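Asp/Glu-specific dipeptidyl-peptidase (Flavobacterium psychrophilum, PDB 5JXF) removes dipeptides from the N-terminus of oligopeptides as a serine peptidase of family S46, with strict specificity for Asp or Glu at the P1 position. Local coordinates at residues T289-P294 / T654-G659. Residues are numbered along the deposited sequence; the frame is centred on the assembly and turned at random.
Sequences TQEYLP and TNHTTG. With ASP (aspartic acid), chain F.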
loop_
_atom_site.group_PDB
_atom_site.type_symbol
_atom_site.label_atom_id
_atom_site.label_comp_id
_atom_site.label_asym_id
_atom_site.label_seq_id
_atom_site.Cartn_x
_atom_site.Cartn_y
_atom_site.Cartn_z
ATOM N N THR A 289 22.344 9.574 -16.331
ATOM C CA THR A 289 22.067 8.151 -16.422
ATOM C C THR A 289 23.393 7.394 -16.458
ATOM O O THR A 289 24.396 7.943 -16.906
ATOM C CB THR A 289 21.160 7.873 -17.645
ATOM O OG1 THR A 289 19.806 7.647 -17.196
ATOM C CG2 THR A 289 21.637 6.734 -18.478
ATOM N N GLN A 290 23.413 6.169 -15.922
ATOM C CA GLN A 290 24.624 5.349 -15.899
ATOM C C GLN A 290 24.302 3.896 -16.216
ATOM O O GLN A 290 24.416 3.048 -15.350
ATOM C CB GLN A 290 25.307 5.418 -14.529
ATOM C CG GLN A 290 25.634 6.818 -14.069
ATOM C CD GLN A 290 26.386 6.845 -12.759
ATOM O OE1 GLN A 290 27.596 7.085 -12.730
ATOM N NE2 GLN A 290 25.671 6.635 -11.662
ATOM N N GLU A 291 23.889 3.608 -17.446
ATOM C CA GLU A 291 23.411 2.267 -17.771
ATOM C C GLU A 291 24.545 1.270 -17.940
ATOM O O GLU A 291 24.313 0.059 -17.995
ATOM C CB GLU A 291 22.570 2.279 -19.051
ATOM C CG GLU A 291 21.341 3.190 -19.029
ATOM C CD GLU A 291 20.355 2.851 -17.926
ATOM O OE1 GLU A 291 20.355 1.704 -17.427
ATOM O OE2 GLU A 291 19.582 3.752 -17.554
ATOM N N TYR A 292 25.771 1.773 -18.028
ATOM C CA TYR A 292 26.875 0.926 -18.444
ATOM C C TYR A 292 27.938 0.725 -17.368
ATOM O O TYR A 292 29.109 0.503 -17.675
ATOM C CB TYR A 292 27.489 1.517 -19.701
ATOM C CG TYR A 292 26.436 1.807 -20.739
ATOM C CD1 TYR A 292 25.825 0.773 -21.431
ATOM C CD2 TYR A 292 26.024 3.114 -21.003
ATOM C CE1 TYR A 292 24.853 1.028 -22.375
ATOM C CE2 TYR A 292 25.046 3.377 -21.942
ATOM C CZ TYR A 292 24.464 2.328 -22.622
ATOM O OH TYR A 292 23.492 2.571 -23.560
ATOM N N LEU A 293 27.521 0.796 -16.110
ATOM C CA LEU A 293 28.444 0.655 -14.998
ATOM C C LEU A 293 28.910 -0.786 -14.852
ATOM O O LEU A 293 28.255 -1.709 -15.325
ATOM C CB LEU A 293 27.791 1.132 -13.701
ATOM C CG LEU A 293 27.669 2.646 -13.535
ATOM C CD1 LEU A 293 26.973 2.993 -12.232
ATOM C CD2 LEU A 293 29.032 3.307 -13.619
ATOM N N PRO A 294 30.070 -0.975 -14.216
ATOM C CA PRO A 294 30.562 -2.290 -13.806
ATOM C C PRO A 294 29.789 -2.801 -12.603
ATOM O O PRO A 294 29.116 -2.003 -11.956
ATOM C CB PRO A 294 31.998 -1.999 -13.415
ATOM C CG PRO A 294 31.890 -0.611 -12.848
ATOM C CD PRO A 294 31.015 0.086 -13.831
ATOM N N THR A 654 5.741 3.311 -21.405
ATOM C CA THR A 654 7.037 2.677 -21.429
ATOM C C THR A 654 8.161 3.620 -21.902
ATOM O O THR A 654 9.162 3.167 -22.425
ATOM C CB THR A 654 7.012 1.444 -22.336
ATOM O OG1 THR A 654 6.626 1.832 -23.660
ATOM C CG2 THR A 654 5.997 0.428 -21.802
ATOM N N ASN A 655 7.999 4.919 -21.701
ATOM C CA ASN A 655 9.063 5.857 -22.055
ATOM C C ASN A 655 10.156 5.871 -20.993
ATOM O O ASN A 655 9.883 5.831 -19.804
ATOM C CB ASN A 655 8.506 7.271 -22.234
ATOM C CG ASN A 655 7.328 7.324 -23.169
ATOM O OD1 ASN A 655 7.486 7.259 -24.384
ATOM N ND2 ASN A 655 6.133 7.479 -22.608
ATOM N N HIS A 656 11.404 5.950 -21.430
ATOM C CA HIS A 656 12.526 5.950 -20.511
ATOM C C HIS A 656 12.907 7.378 -20.162
ATOM O O HIS A 656 13.398 8.118 -21.014
ATOM C CB HIS A 656 13.713 5.207 -21.133
ATOM C CG HIS A 656 14.857 4.974 -20.190
ATOM N ND1 HIS A 656 16.073 4.468 -20.606
ATOM C CD2 HIS A 656 14.974 5.177 -18.856
ATOM C CE1 HIS A 656 16.886 4.374 -19.571
ATOM N NE2 HIS A 656 16.246 4.802 -18.497
ATOM N N THR A 657 12.695 7.753 -18.904
ATOM C CA THR A 657 12.984 9.097 -18.408
ATOM C C THR A 657 13.866 9.092 -17.169
ATOM O O THR A 657 14.138 8.038 -16.599
ATOM C CB THR A 657 11.686 9.853 -18.052
ATOM O OG1 THR A 657 10.917 9.059 -17.144
ATOM C CG2 THR A 657 10.853 10.132 -19.299
ATOM N N THR A 658 14.294 10.277 -16.740
ATOM C CA THR A 658 15.027 10.413 -15.479
ATOM C C THR A 658 14.854 11.872 -15.036
ATOM O O THR A 658 14.163 12.630 -15.712
ATOM C CB THR A 658 16.526 9.982 -15.636
ATOM O OG1 THR A 658 17.191 9.946 -14.361
ATOM C CG2 THR A 658 17.272 10.909 -16.571
ATOM N N GLY A 659 15.449 12.267 -13.912
ATOM C CA GLY A 659 15.358 13.649 -13.465
ATOM C C GLY A 659 15.889 14.588 -14.578
ATOM O O GLY A 659 16.918 14.299 -15.190
HETATM N N ASP F . 10.685 13.928 -11.042
HETATM C CA ASP F . 11.890 13.862 -11.877
HETATM C C ASP F . 12.400 15.209 -12.357
HETATM O O ASP F . 12.776 15.362 -13.524
HETATM C CB ASP F . 11.647 12.944 -13.088
HETATM C CG ASP F . 11.900 11.473 -12.780
HETATM O OD1 ASP F . 12.634 11.184 -11.819
HETATM O OD2 ASP F . 11.378 10.600 -13.510
#
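The backbones of the two loops come nearest at Thr-289 and Thr-658, their CA atoms 7.5 Å apart; 289-294 leads from strand 279-284 to Pro-294, the N-cap of helix 295-325, while 654-659 follows strand 648-653. No hydrogen bond crosses; the contacts are between side chains.

The main touch joins Glu-291 and His-656, which reach for each other from opposite directions. Carboxylate OE2 of Glu-291 arrives in the plane of the imidazole, at its edge, 3.4 Å from CE1 of His-656; carboxylate and ring are turned 68° apart. A chi1 of -171° swings the ring away from the backbone N and out toward Glu-291. Both ring nitrogens are hydrogen-bonded to other loops, NE2 to the carbonyl of Ser-687 and ND1 to the backbone N of Gly-39, which fixes the ring's rotation and is consistent with a neutral imidazole protonated on NE2. The acid meets the CE1 side, where a weak C-H...O attraction is plausible.

Nearby, the two threonines meet at an angle, OG1 of Thr-289 lying 4.2 Å from CG2 of Thr-658, a loose van der Waals touch. Threonine suits position 658 because its methyl packs here while OG1 hydrogen-bonds OD1 of Asp-688.

Beyond, Gly-659 CA comes within 3.1 Å of the bound aspartate's O. Segment 654-659 supplies Thr-657, Thr-658 and Gly-659 to that ligand's pocket, consistent with the S1 site of this S46 peptidase, and the buried contact ties it to the loop before helix 295-325; the Thr-658 side chain also touches Arg-680, the probable determinant of acidic P1 specificity.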